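Local coordinates for protein Mono(ADP-ribosyl)transferase SpvB (PDB 2GWL) that probably transfers ADP-ribose from NAD(+) to an arginine of host actin through this C-terminal domain, blocking the assembly of actin filaments, at residues K106-T111 / F150-K155; R80-D85 / T121-Y126; L156-I161 / R191-R196; G133-D138 / A146-P151. All blocks are in the same frame, centred on the assembly; numbering follows the deposited sequence.

Interaction 1: K106-T111 / F150-K155. With NAI (1,4-dihydronicotinamide adenine dinucleotide), chain B.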
# COMPACT_ATOMS: atom_id res chain seq x y z
N LYS A 106 -4.50 -7.18 -1.43
CA LYS A 106 -3.74 -8.31 -0.96
C LYS A 106 -2.33 -7.98 -0.49
O LYS A 106 -1.73 -8.78 0.23
CB LYS A 106 -3.73 -9.36 -2.04
CG LYS A 106 -5.11 -9.84 -2.46
CD LYS A 106 -4.97 -10.87 -3.56
CE LYS A 106 -6.26 -11.74 -3.82
NZ LYS A 106 -5.77 -13.08 -4.39
N ALA A 107 -1.77 -6.86 -0.96
CA ALA A 107 -0.39 -6.51 -0.62
C ALA A 107 -0.42 -5.71 0.65
O ALA A 107 -1.49 -5.42 1.15
CB ALA A 107 0.19 -5.71 -1.75
N PHE A 108 0.74 -5.29 1.11
CA PHE A 108 0.80 -4.25 2.12
C PHE A 108 0.37 -2.97 1.37
O PHE A 108 0.72 -2.79 0.20
CB PHE A 108 2.21 -4.10 2.64
CG PHE A 108 2.66 -5.23 3.58
CD1 PHE A 108 2.66 -5.02 4.94
CD2 PHE A 108 3.17 -6.39 3.08
CE1 PHE A 108 3.09 -6.00 5.82
CE2 PHE A 108 3.60 -7.41 3.97
CZ PHE A 108 3.57 -7.18 5.32
N MET A 109 -0.39 -2.10 2.04
CA MET A 109 -0.89 -0.85 1.41
C MET A 109 -0.24 0.38 2.01
O MET A 109 -0.37 0.69 3.20
CB MET A 109 -2.41 -0.82 1.50
CG MET A 109 -3.07 0.41 0.72
SD MET A 109 -4.80 0.38 0.98
CE MET A 109 -5.03 1.06 2.65
N SER A 110 0.53 1.06 1.15
CA SER A 110 1.23 2.27 1.49
C SER A 110 0.34 3.54 1.27
O SER A 110 -0.23 3.72 0.19
CB SER A 110 2.49 2.35 0.66
OG SER A 110 3.25 3.43 1.08
N THR A 111 0.20 4.34 2.31
CA THR A 111 -0.60 5.55 2.25
C THR A 111 0.22 6.67 2.90
O THR A 111 1.24 6.45 3.53
CB THR A 111 -1.94 5.40 2.98
OG1 THR A 111 -1.74 5.39 4.38
CG2 THR A 111 -2.75 4.20 2.58
N PHE A 150 -0.33 -0.39 5.87
CA PHE A 150 -1.32 -1.35 6.27
C PHE A 150 -0.82 -2.74 5.89
O PHE A 150 -0.22 -2.92 4.83
CB PHE A 150 -2.68 -1.12 5.62
CG PHE A 150 -3.37 0.20 6.03
CD1 PHE A 150 -4.49 0.20 6.84
CD2 PHE A 150 -2.82 1.41 5.64
CE1 PHE A 150 -5.10 1.42 7.23
CE2 PHE A 150 -3.44 2.66 5.98
CZ PHE A 150 -4.53 2.67 6.79
N PRO A 151 -1.16 -3.74 6.70
CA PRO A 151 -0.79 -5.13 6.42
C PRO A 151 -1.63 -5.70 5.29
O PRO A 151 -2.60 -5.07 4.83
CB PRO A 151 -1.10 -5.86 7.76
CG PRO A 151 -2.21 -5.16 8.32
CD PRO A 151 -1.95 -3.65 7.94
N PRO A 152 -1.24 -6.87 4.80
CA PRO A 152 -2.05 -7.47 3.77
C PRO A 152 -3.52 -7.64 4.11
O PRO A 152 -3.93 -7.86 5.25
CB PRO A 152 -1.37 -8.82 3.55
CG PRO A 152 0.04 -8.57 3.94
CD PRO A 152 -0.07 -7.71 5.13
N ASN A 153 -4.34 -7.50 3.06
CA ASN A 153 -5.76 -7.83 3.08
C ASN A 153 -6.69 -6.76 3.63
O ASN A 153 -7.78 -7.06 4.11
CB ASN A 153 -6.07 -9.17 3.75
CG ASN A 153 -5.31 -10.31 3.11
OD1 ASN A 153 -5.21 -10.40 1.88
ND2 ASN A 153 -4.74 -11.16 3.94
N THR A 154 -6.28 -5.51 3.48
CA THR A 154 -7.13 -4.38 3.84
C THR A 154 -8.38 -4.39 2.95
O THR A 154 -8.26 -4.60 1.75
CB THR A 154 -6.42 -3.08 3.66
OG1 THR A 154 -5.19 -3.08 4.40
CG2 THR A 154 -7.29 -1.93 4.12
N LYS A 155 -9.55 -4.22 3.58
CA LYS A 155 -10.80 -4.27 2.88
C LYS A 155 -11.29 -2.83 2.75
O LYS A 155 -11.35 -2.11 3.74
CB LYS A 155 -11.84 -5.06 3.63
CG LYS A 155 -11.48 -6.52 3.78
CD LYS A 155 -12.47 -7.31 4.65
CE LYS A 155 -13.52 -8.09 3.83
NZ LYS A 155 -14.45 -8.90 4.72
PA NAI B . 2.52 -0.40 -4.63
O1A NAI B . 1.75 -0.38 -3.37
O2A NAI B . 3.22 -1.69 -4.87
O5B NAI B . 1.61 0.21 -5.83
C5B NAI B . 1.35 -0.62 -6.90
C4B NAI B . 1.14 0.10 -8.21
O4B NAI B . 0.94 -1.11 -8.89
C3B NAI B . -0.10 0.99 -8.47
O3B NAI B . 0.17 2.36 -8.80
C2B NAI B . -0.80 0.27 -9.62
O2B NAI B . -0.49 0.86 -10.87
C1B NAI B . -0.24 -1.16 -9.64
N9A NAI B . -1.15 -2.17 -9.10
C8A NAI B . -1.23 -3.44 -9.62
N7A NAI B . -2.19 -4.12 -8.96
C5A NAI B . -2.69 -3.28 -8.02
C6A NAI B . -3.66 -3.50 -7.10
N6A NAI B . -4.33 -4.67 -7.21
N1A NAI B . -3.99 -2.49 -6.24
C2A NAI B . -3.38 -1.25 -6.30
N3A NAI B . -2.39 -1.03 -7.23
C4A NAI B . -2.06 -2.04 -8.09
O3 NAI B . 3.62 0.78 -4.56
PN NAI B . 3.43 2.20 -3.81
O1N NAI B . 2.37 2.23 -2.75
O2N NAI B . 3.37 3.16 -4.93
O5D NAI B . 4.79 2.41 -2.99
C5D NAI B . 5.98 2.79 -3.66
C4D NAI B . 6.75 3.73 -2.74
O4D NAI B . 5.96 4.87 -2.43
C3D NAI B . 7.12 3.06 -1.42
O3D NAI B . 8.50 3.26 -1.20
C2D NAI B . 6.30 3.79 -0.39
O2D NAI B . 7.13 3.94 0.72
C1D NAI B . 5.98 5.14 -1.05
N1N NAI B . 4.66 5.72 -0.70
C2N NAI B . 3.59 5.46 -1.53
C3N NAI B . 2.33 5.96 -1.22
C7N NAI B . 1.27 6.08 -2.32
O7N NAI B . 0.41 7.16 -2.25
N7N NAI B . 1.16 5.23 -3.36
C4N NAI B . 2.20 6.74 -0.05
C5N NAI B . 3.29 6.99 0.79
C6N NAI B . 4.53 6.48 0.45
O HOH W 1 -2.71 -11.09 0.99
O HOH W 2 -3.73 -4.22 2.38
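M109 and F150 face each other as an antiparallel hydrogen-bonded pair, M109 N reaching F150 O and F150 N reaching M109 O, both at 2.9 Å, with their side chains side by side. On M109, CB lies 4.1 Å from CB of F150, CG packs on R80 and SD on L156 CD1; the chain then bends at chi3 (78°), which lays CE over one face of the F150 ring, 3.9 Å from its centroid, as a CH-pi contact. The same methyl meets T154 CG2, while T111 OG1 comes to the ring at its edge, 3.6 Å from F150 CE2, and is itself hydrogen-bonded to M148 O. A second CH-pi contact lies beside the pair: P152 CD sits over the centre of the F108 ring, 3.6 Å from the centroid. Next to it K106 O lies 3.3 Å from P152 CB, and a water donates to both K106 O and N153 OD1. S110 and T111 begin the Ser-Thr-Ser motif of arginine-specific ADP-ribosyltransferases, S110 OG coming 3.2 Å from N1N of the dinucleotide. F108 packs on I18 of helix 2-23 and I60 of helix 49-68; M109 and T111 touch R80 and V78 of strand 77-82.

Interaction 2: R80-D85 / T121-Y126. With NAI (1,4-dihydronicotinamide adenine dinucleotide), chain B.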
# COMPACT_ATOMS: atom_id res chain seq x y z
N ARG A 80 -3.57 8.06 -1.03
CA ARG A 80 -2.77 7.18 -1.89
C ARG A 80 -3.00 7.50 -3.37
O ARG A 80 -4.13 7.57 -3.82
CB ARG A 80 -3.16 5.75 -1.53
CG ARG A 80 -2.43 4.64 -2.25
CD ARG A 80 -2.79 3.33 -1.53
NE ARG A 80 -2.47 2.10 -2.29
CZ ARG A 80 -1.24 1.67 -2.62
NH1 ARG A 80 -0.15 2.34 -2.28
NH2 ARG A 80 -1.11 0.53 -3.31
N GLY A 81 -1.93 7.70 -4.10
CA GLY A 81 -1.99 8.01 -5.53
C GLY A 81 -1.76 6.68 -6.22
O GLY A 81 -0.84 5.89 -5.81
N LEU A 82 -2.53 6.40 -7.26
CA LEU A 82 -2.37 5.12 -8.03
C LEU A 82 -2.39 5.47 -9.49
O LEU A 82 -3.08 6.41 -9.94
CB LEU A 82 -3.52 4.09 -7.78
CG LEU A 82 -3.81 3.43 -6.41
CD1 LEU A 82 -4.97 2.44 -6.51
CD2 LEU A 82 -2.60 2.72 -5.80
N LYS A 83 -1.68 4.68 -10.29
CA LYS A 83 -1.78 4.75 -11.72
C LYS A 83 -2.67 3.59 -12.12
O LYS A 83 -2.22 2.43 -12.08
CB LYS A 83 -0.43 4.57 -12.36
CG LYS A 83 -0.43 4.65 -13.85
CD LYS A 83 1.00 4.49 -14.41
CE LYS A 83 1.28 5.46 -15.55
NZ LYS A 83 2.73 5.48 -15.88
N LEU A 84 -3.91 3.89 -12.46
CA LEU A 84 -4.88 2.86 -12.84
C LEU A 84 -5.28 2.83 -14.32
O LEU A 84 -5.97 1.92 -14.77
CB LEU A 84 -6.12 2.99 -12.02
CG LEU A 84 -6.09 2.67 -10.53
CD1 LEU A 84 -7.47 2.86 -10.01
CD2 LEU A 84 -5.52 1.28 -10.19
N ASP A 85 -4.83 3.80 -15.10
CA ASP A 85 -5.23 3.87 -16.48
C ASP A 85 -4.26 3.16 -17.41
O ASP A 85 -4.33 3.35 -18.60
CB ASP A 85 -5.40 5.33 -16.92
CG ASP A 85 -6.61 6.00 -16.26
OD1 ASP A 85 -7.70 5.41 -16.26
OD2 ASP A 85 -6.47 7.12 -15.77
N THR A 121 -5.13 8.59 -10.48
CA THR A 121 -6.13 8.28 -9.43
C THR A 121 -5.62 8.68 -8.07
O THR A 121 -4.55 8.18 -7.58
CB THR A 121 -6.43 6.80 -9.43
OG1 THR A 121 -6.87 6.46 -10.75
CG2 THR A 121 -7.46 6.42 -8.41
N ILE A 122 -6.39 9.53 -7.40
CA ILE A 122 -6.17 9.87 -6.00
C ILE A 122 -7.18 9.21 -5.15
O ILE A 122 -8.41 9.37 -5.33
CB ILE A 122 -6.20 11.40 -5.67
CG1 ILE A 122 -5.27 12.26 -6.53
CG2 ILE A 122 -5.95 11.61 -4.20
CD1 ILE A 122 -3.93 11.69 -6.71
N LEU A 123 -6.69 8.40 -4.19
CA LEU A 123 -7.54 7.74 -3.19
C LEU A 123 -7.58 8.55 -1.94
O LEU A 123 -6.54 8.96 -1.40
CB LEU A 123 -7.00 6.31 -2.85
CG LEU A 123 -6.76 5.42 -4.06
CD1 LEU A 123 -6.31 4.04 -3.52
CD2 LEU A 123 -8.00 5.22 -4.91
N ASN A 124 -8.80 8.82 -1.50
CA ASN A 124 -9.12 9.55 -0.30
C ASN A 124 -9.75 8.52 0.59
O ASN A 124 -10.88 8.04 0.34
CB ASN A 124 -10.08 10.70 -0.64
CG ASN A 124 -10.48 11.51 0.53
OD1 ASN A 124 -9.64 11.94 1.32
ND2 ASN A 124 -11.78 11.82 0.62
N ILE A 125 -8.93 8.06 1.56
CA ILE A 125 -9.28 6.82 2.32
C ILE A 125 -9.61 7.16 3.75
O ILE A 125 -8.74 7.51 4.55
CB ILE A 125 -8.10 5.80 2.32
CG1 ILE A 125 -7.66 5.55 0.90
CG2 ILE A 125 -8.57 4.53 3.03
CD1 ILE A 125 -6.43 4.74 0.69
N TYR A 126 -10.90 7.06 4.10
CA TYR A 126 -11.34 7.26 5.44
C TYR A 126 -11.12 6.03 6.30
O TYR A 126 -11.25 4.89 5.86
CB TYR A 126 -12.80 7.63 5.47
CG TYR A 126 -13.01 8.94 4.79
CD1 TYR A 126 -12.64 10.12 5.41
CD2 TYR A 126 -13.52 8.99 3.50
CE1 TYR A 126 -12.81 11.35 4.78
CE2 TYR A 126 -13.71 10.22 2.87
CZ TYR A 126 -13.35 11.40 3.54
OH TYR A 126 -13.46 12.64 2.92
PA NAI B . 2.52 -0.40 -4.63
O1A NAI B . 1.75 -0.38 -3.37
O2A NAI B . 3.22 -1.69 -4.87
O5B NAI B . 1.61 0.21 -5.83
C5B NAI B . 1.35 -0.62 -6.90
C4B NAI B . 1.14 0.10 -8.21
O4B NAI B . 0.94 -1.11 -8.89
C3B NAI B . -0.10 0.99 -8.47
O3B NAI B . 0.17 2.36 -8.80
C2B NAI B . -0.80 0.27 -9.62
O2B NAI B . -0.49 0.86 -10.87
C1B NAI B . -0.24 -1.16 -9.64
N9A NAI B . -1.15 -2.17 -9.10
C8A NAI B . -1.23 -3.44 -9.62
N7A NAI B . -2.19 -4.12 -8.96
C5A NAI B . -2.69 -3.28 -8.02
C6A NAI B . -3.66 -3.50 -7.10
N6A NAI B . -4.33 -4.67 -7.21
N1A NAI B . -3.99 -2.49 -6.24
C2A NAI B . -3.38 -1.25 -6.30
N3A NAI B . -2.39 -1.03 -7.23
C4A NAI B . -2.06 -2.04 -8.09
O3 NAI B . 3.62 0.78 -4.56
PN NAI B . 3.43 2.20 -3.81
O1N NAI B . 2.37 2.23 -2.75
O2N NAI B . 3.37 3.16 -4.93
O5D NAI B . 4.79 2.41 -2.99
C5D NAI B . 5.98 2.79 -3.66
C4D NAI B . 6.75 3.73 -2.74
O4D NAI B . 5.96 4.87 -2.43
C3D NAI B . 7.12 3.06 -1.42
O3D NAI B . 8.50 3.26 -1.20
C2D NAI B . 6.30 3.79 -0.39
O2D NAI B . 7.13 3.94 0.72
C1D NAI B . 5.98 5.14 -1.05
N1N NAI B . 4.66 5.72 -0.70
C2N NAI B . 3.59 5.46 -1.53
C3N NAI B . 2.33 5.96 -1.22
C7N NAI B . 1.27 6.08 -2.32
O7N NAI B . 0.41 7.16 -2.25
N7N NAI B . 1.16 5.23 -3.36
C4N NAI B . 2.20 6.74 -0.05
C5N NAI B . 3.29 6.99 0.79
C6N NAI B . 4.53 6.48 0.45
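Two neighbouring residues of the edge strand 80-82 serve the dinucleotide in different ways while pairing with L123 and I122: R80 sends its side chain to the phosphates, and G81 reads the nicotinamide amide with its backbone. R80 and L123 form a hydrogen-bonded antiparallel pair, with L123 N to R80 O at 2.7 Å; L82 and T121 repeat it, with L82 N bonded to T121 O. The R80 chain is extended as far as NE, CG opposite the backbone N (chi1 -178°), and the guanidinium is turned about NE-CZ (chi4 66°); NH1 comes within 2.6 Å of NAI O1N and NH2 within 3.0 Å of O1A, while L82 CD2 lies over one face of the guanidinium. L123 CD1 fills the angle between R80 CD and L82 CD1, 3.6 Å from the latter. G81 N donates to O7N at 3.0 Å and G81 O accepts from N7N at 3.2 Å, a two-point grip that fixes the rotation of the carboxamide. The phosphates are thus held by N-H donors of R80, a predicted active-site residue, as expected of the arginine of the Arg-Ser-Glu signature.

Interaction 3: L156-I161 / R191-R196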
# COMPACT_ATOMS: atom_id res chain seq x y z
N LEU A 156 -11.62 -2.44 1.53
CA LEU A 156 -11.90 -1.01 1.20
C LEU A 156 -13.28 -0.95 0.56
O LEU A 156 -13.61 -1.76 -0.33
CB LEU A 156 -10.88 -0.47 0.25
CG LEU A 156 -9.42 -0.60 0.72
CD1 LEU A 156 -8.48 -0.62 -0.45
CD2 LEU A 156 -9.16 0.57 1.62
N LYS A 157 -14.10 -0.04 1.05
CA LYS A 157 -15.42 0.20 0.40
C LYS A 157 -15.31 1.41 -0.54
O LYS A 157 -14.77 2.42 -0.14
CB LYS A 157 -16.52 0.48 1.40
CG LYS A 157 -17.85 0.63 0.67
CD LYS A 157 -18.99 0.74 1.58
CE LYS A 157 -19.49 2.15 1.78
NZ LYS A 157 -20.78 2.18 2.58
N ILE A 158 -15.82 1.28 -1.77
CA ILE A 158 -15.79 2.40 -2.71
C ILE A 158 -17.05 3.22 -2.47
O ILE A 158 -18.20 2.75 -2.65
CB ILE A 158 -15.79 1.97 -4.20
CG1 ILE A 158 -14.67 1.00 -4.56
CG2 ILE A 158 -15.79 3.21 -5.12
CD1 ILE A 158 -13.33 1.46 -4.19
N GLU A 159 -16.88 4.42 -1.95
CA GLU A 159 -18.03 5.25 -1.53
C GLU A 159 -18.50 6.20 -2.64
O GLU A 159 -19.69 6.28 -2.94
CB GLU A 159 -17.67 6.03 -0.28
CG GLU A 159 -17.48 5.09 0.84
CD GLU A 159 -17.49 5.73 2.18
OE1 GLU A 159 -18.07 5.11 3.10
OE2 GLU A 159 -16.82 6.78 2.34
N SER A 160 -17.57 6.92 -3.26
CA SER A 160 -17.94 7.75 -4.41
C SER A 160 -16.73 7.92 -5.28
O SER A 160 -15.58 7.84 -4.81
CB SER A 160 -18.53 9.09 -3.95
OG SER A 160 -17.55 9.85 -3.31
N ILE A 161 -16.97 8.11 -6.57
CA ILE A 161 -15.96 8.36 -7.54
C ILE A 161 -16.20 9.71 -8.19
O ILE A 161 -17.31 10.00 -8.61
CB ILE A 161 -15.93 7.32 -8.71
CG1 ILE A 161 -15.68 5.90 -8.25
CG2 ILE A 161 -14.84 7.68 -9.70
CD1 ILE A 161 -16.89 5.08 -8.10
N ARG A 191 -9.26 11.15 -11.70
CA ARG A 191 -10.30 10.86 -10.76
C ARG A 191 -9.83 10.89 -9.33
O ARG A 191 -8.66 10.61 -8.99
CB ARG A 191 -10.95 9.50 -11.06
CG ARG A 191 -9.99 8.32 -10.79
CD ARG A 191 -10.55 7.01 -11.21
NE ARG A 191 -10.68 6.84 -12.65
CZ ARG A 191 -9.69 6.69 -13.53
NH1 ARG A 191 -8.46 6.66 -13.14
NH2 ARG A 191 -9.98 6.54 -14.82
N ILE A 192 -10.78 11.21 -8.48
CA ILE A 192 -10.69 10.97 -7.06
C ILE A 192 -11.64 9.86 -6.71
O ILE A 192 -12.81 9.84 -7.11
CB ILE A 192 -11.01 12.25 -6.24
CG1 ILE A 192 -10.01 13.33 -6.61
CG2 ILE A 192 -11.01 12.02 -4.78
CD1 ILE A 192 -10.55 14.79 -6.33
N ILE A 193 -11.15 8.91 -5.88
CA ILE A 193 -11.98 7.87 -5.33
C ILE A 193 -12.03 7.99 -3.81
O ILE A 193 -10.99 7.95 -3.15
CB ILE A 193 -11.52 6.46 -5.76
CG1 ILE A 193 -11.43 6.45 -7.29
CG2 ILE A 193 -12.54 5.44 -5.35
CD1 ILE A 193 -10.97 5.15 -7.79
N ASN A 194 -13.24 8.18 -3.30
CA ASN A 194 -13.51 8.26 -1.88
C ASN A 194 -13.83 6.85 -1.42
O ASN A 194 -14.75 6.20 -1.97
CB ASN A 194 -14.65 9.22 -1.60
CG ASN A 194 -14.29 10.61 -1.98
OD1 ASN A 194 -13.31 11.18 -1.44
ND2 ASN A 194 -15.03 11.18 -2.97
N MET A 195 -13.02 6.39 -0.47
CA MET A 195 -13.07 5.00 0.03
C MET A 195 -13.06 4.98 1.53
O MET A 195 -12.75 5.97 2.17
CB MET A 195 -11.85 4.21 -0.41
CG MET A 195 -11.44 4.31 -1.79
SD MET A 195 -9.95 3.34 -2.00
CE MET A 195 -10.56 2.03 -2.96
N ARG A 196 -13.39 3.82 2.10
CA ARG A 196 -13.40 3.66 3.53
C ARG A 196 -12.80 2.30 3.85
O ARG A 196 -13.21 1.30 3.28
CB ARG A 196 -14.82 3.71 4.07
CG ARG A 196 -14.96 3.64 5.58
CD ARG A 196 -16.41 3.99 6.01
NE ARG A 196 -16.74 5.29 5.48
CZ ARG A 196 -16.31 6.45 5.99
NH1 ARG A 196 -15.63 6.48 7.13
NH2 ARG A 196 -16.64 7.60 5.36
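E159 and S160 both turn their backbone N-H to N194 O, at 2.8 and 3.2 Å, forming a classic beta bulge that shifts the register by one residue between the I158-M195 and S160-N194 pairs. The extra residue swings the E159 side chain toward the opposite strand, where it lies across R196. There OE1 takes R196 NE at 2.7 Å, in the guanidinium plane but 30° out of the carboxylate plane on its syn side; OE2 meets NH2 in a weak bond, the two planes being 52° apart. On the same face, S160 OG stands between its backbone N and carbonyl carbon (chi1 66°), placing it 2.9 Å from N194 ND2. The other face is apolar: I193 CG2 is the bump lodged between I158 CG2, at 3.9 Å, and I161 CG1, and Y96 of helix 90-96 packs on L156, I193 and M195. On the polar face N194 OD1 also accepts from N124 ND2. With the carboxylates of E159 and E128 at its NE and NH1, the R196 charge is probably offset in part, though the like charge of K157 NZ stands 5.9 Å from R196 NE; the ion pair joins strands 154-163 and 191-197 beside the bulge.

Interaction 4: G133-D138 / A146-P151. With NAI (1,4-dihydronicotinamide adenine dinucleotide), chain B.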
# COMPACT_ATOMS: atom_id res chain seq x y z
N GLY A 133 -3.65 0.26 10.22
CA GLY A 133 -2.61 1.05 9.65
C GLY A 133 -1.74 1.64 10.69
O GLY A 133 -2.22 1.97 11.79
N ARG A 134 -0.46 1.81 10.35
CA ARG A 134 0.50 2.33 11.32
C ARG A 134 1.48 3.24 10.67
O ARG A 134 2.03 2.94 9.64
CB ARG A 134 1.31 1.21 12.06
CG ARG A 134 0.51 0.24 12.85
CD ARG A 134 -0.00 0.86 14.14
NE ARG A 134 -0.73 -0.15 14.88
CZ ARG A 134 -2.04 -0.41 14.78
NH1 ARG A 134 -2.82 0.28 13.97
NH2 ARG A 134 -2.58 -1.38 15.52
N ILE A 135 1.71 4.38 11.31
CA ILE A 135 2.74 5.33 10.90
C ILE A 135 4.13 4.73 11.06
O ILE A 135 4.49 4.27 12.15
CB ILE A 135 2.65 6.64 11.74
CG1 ILE A 135 1.33 7.40 11.45
CG2 ILE A 135 3.86 7.54 11.48
CD1 ILE A 135 1.22 7.96 10.06
N LEU A 136 4.95 4.75 10.02
CA LEU A 136 6.28 4.08 10.11
C LEU A 136 7.29 4.86 10.86
O LEU A 136 8.10 4.29 11.59
CB LEU A 136 6.87 3.77 8.74
CG LEU A 136 6.06 2.79 7.90
CD1 LEU A 136 6.74 2.55 6.59
CD2 LEU A 136 5.88 1.44 8.65
N GLY A 137 7.30 6.17 10.69
CA GLY A 137 8.27 7.02 11.37
C GLY A 137 9.69 6.58 11.02
O GLY A 137 9.99 6.33 9.84
N ASP A 138 10.54 6.50 12.03
CA ASP A 138 11.94 6.15 11.82
C ASP A 138 12.19 4.67 11.47
O ASP A 138 13.30 4.30 11.13
CB ASP A 138 12.79 6.56 13.02
CG ASP A 138 13.18 8.04 12.97
OD1 ASP A 138 12.46 8.83 12.28
OD2 ASP A 138 14.18 8.41 13.61
N ALA A 146 6.04 11.29 5.58
CA ALA A 146 5.27 10.37 6.37
C ALA A 146 4.59 9.25 5.55
O ALA A 146 4.22 9.41 4.37
CB ALA A 146 4.26 11.10 7.25
N GLU A 147 4.46 8.11 6.21
CA GLU A 147 3.85 6.90 5.62
C GLU A 147 3.08 6.11 6.67
O GLU A 147 3.62 5.69 7.70
CB GLU A 147 4.89 6.01 4.93
CG GLU A 147 4.29 4.72 4.37
CD GLU A 147 5.21 3.92 3.49
OE1 GLU A 147 6.37 4.28 3.31
OE2 GLU A 147 4.75 2.89 2.99
N MET A 148 1.81 5.90 6.40
CA MET A 148 1.01 4.95 7.14
C MET A 148 0.91 3.68 6.28
O MET A 148 0.36 3.69 5.19
CB MET A 148 -0.37 5.50 7.45
CG MET A 148 -1.17 4.49 8.24
SD MET A 148 -2.67 5.03 8.94
CE MET A 148 -2.25 5.98 10.37
N LEU A 149 1.44 2.57 6.79
CA LEU A 149 1.38 1.29 6.09
C LEU A 149 0.33 0.39 6.72
O LEU A 149 0.15 0.35 7.93
CB LEU A 149 2.76 0.60 6.16
CG LEU A 149 3.07 -0.64 5.28
CD1 LEU A 149 3.17 -0.40 3.73
CD2 LEU A 149 4.39 -1.26 5.75
N PHE A 150 -0.33 -0.39 5.87
CA PHE A 150 -1.32 -1.35 6.27
C PHE A 150 -0.82 -2.74 5.89
O PHE A 150 -0.22 -2.92 4.83
CB PHE A 150 -2.68 -1.12 5.62
CG PHE A 150 -3.37 0.20 6.03
CD1 PHE A 150 -4.49 0.20 6.84
CD2 PHE A 150 -2.82 1.41 5.64
CE1 PHE A 150 -5.10 1.42 7.23
CE2 PHE A 150 -3.44 2.66 5.98
CZ PHE A 150 -4.53 2.67 6.79
N PRO A 151 -1.16 -3.74 6.70
CA PRO A 151 -0.79 -5.13 6.42
C PRO A 151 -1.63 -5.70 5.29
O PRO A 151 -2.60 -5.07 4.83
CB PRO A 151 -1.10 -5.86 7.76
CG PRO A 151 -2.21 -5.16 8.32
CD PRO A 151 -1.95 -3.65 7.94
PA NAI B . 2.52 -0.40 -4.63
O1A NAI B . 1.75 -0.38 -3.37
O2A NAI B . 3.22 -1.69 -4.87
O5B NAI B . 1.61 0.21 -5.83
C5B NAI B . 1.35 -0.62 -6.90
C4B NAI B . 1.14 0.10 -8.21
O4B NAI B . 0.94 -1.11 -8.89
C3B NAI B . -0.10 0.99 -8.47
O3B NAI B . 0.17 2.36 -8.80
C2B NAI B . -0.80 0.27 -9.62
O2B NAI B . -0.49 0.86 -10.87
C1B NAI B . -0.24 -1.16 -9.64
N9A NAI B . -1.15 -2.17 -9.10
C8A NAI B . -1.23 -3.44 -9.62
N7A NAI B . -2.19 -4.12 -8.96
C5A NAI B . -2.69 -3.28 -8.02
C6A NAI B . -3.66 -3.50 -7.10
N6A NAI B . -4.33 -4.67 -7.21
N1A NAI B . -3.99 -2.49 -6.24
C2A NAI B . -3.38 -1.25 -6.30
N3A NAI B . -2.39 -1.03 -7.23
C4A NAI B . -2.06 -2.04 -8.09
O3 NAI B . 3.62 0.78 -4.56
PN NAI B . 3.43 2.20 -3.81
O1N NAI B . 2.37 2.23 -2.75
O2N NAI B . 3.37 3.16 -4.93
O5D NAI B . 4.79 2.41 -2.99
C5D NAI B . 5.98 2.79 -3.66
C4D NAI B . 6.75 3.73 -2.74
O4D NAI B . 5.96 4.87 -2.43
C3D NAI B . 7.12 3.06 -1.42
O3D NAI B . 8.50 3.26 -1.20
C2D NAI B . 6.30 3.79 -0.39
O2D NAI B . 7.13 3.94 0.72
C1D NAI B . 5.98 5.14 -1.05
N1N NAI B . 4.66 5.72 -0.70
C2N NAI B . 3.59 5.46 -1.53
C3N NAI B . 2.33 5.96 -1.22
C7N NAI B . 1.27 6.08 -2.32
O7N NAI B . 0.41 7.16 -2.25
N7N NAI B . 1.16 5.23 -3.36
C4N NAI B . 2.20 6.74 -0.05
C5N NAI B . 3.29 6.99 0.79
C6N NAI B . 4.53 6.48 0.45
O HOH W 3 6.18 7.96 8.70
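R134 and L149 form an antiparallel hydrogen-bonded pair, their N and O atoms exchanging two 2.9 Å bonds, and a third bond joins L136 N to E147 O at 2.8 Å. G133 CA, with no side chain, packs directly on one face of the F150 ring, 3.5 Å from the centroid, with M148 SD close beside it. Next along, I135 crosses M148 at about a right angle, its CD1 against M148 CB at 3.9 Å. Just before strand 148-150 of the short three-stranded sheet stands E147, the predicted catalytic residue, as the second glutamate of the E-x-E motif of arginine-specific ADP-ribosyltransferases. E147 CG lies opposite the backbone N (chi1 177°) and the chain is extended, which delivers OE1 to the nicotinamide-ribose hydroxyl O2D at 2.7 Å while OE2 is hydrogen-bonded to S110 OG. Along the flank of this carboxylate runs L136, with CD1 3.7 Å from E147 CD and CD2 against L149 CB. A water accepts from both G137 N and E147 N, and L7 of helix 2-23 covers L136 and L149.

How the interactions relate
Interactions 1, 2 and 4 surround the bound dinucleotide and bring together the three predicted active-site residues. S110 of interaction 1 touches both others: its O lies 2.8 Å from R80 NH1 of interaction 2 and its OG 2.5 Å from E147 OE2 of interaction 4, both probable hydrogen bonds. Interactions 1 and 4 share F150 and P151, and backbone bonds of M109 with F150 and T111 with M148 join their strands into one small sheet, T111 OG1 adding a further bond to M148 O at 2.8 Å. Interaction 3 is remote from the ligand, L156 being about 8 Å from it between nearest side-chain and ligand atoms; it continues the larger sheet through N124 O and M195 N, 2.8 Å apart, to interaction 2.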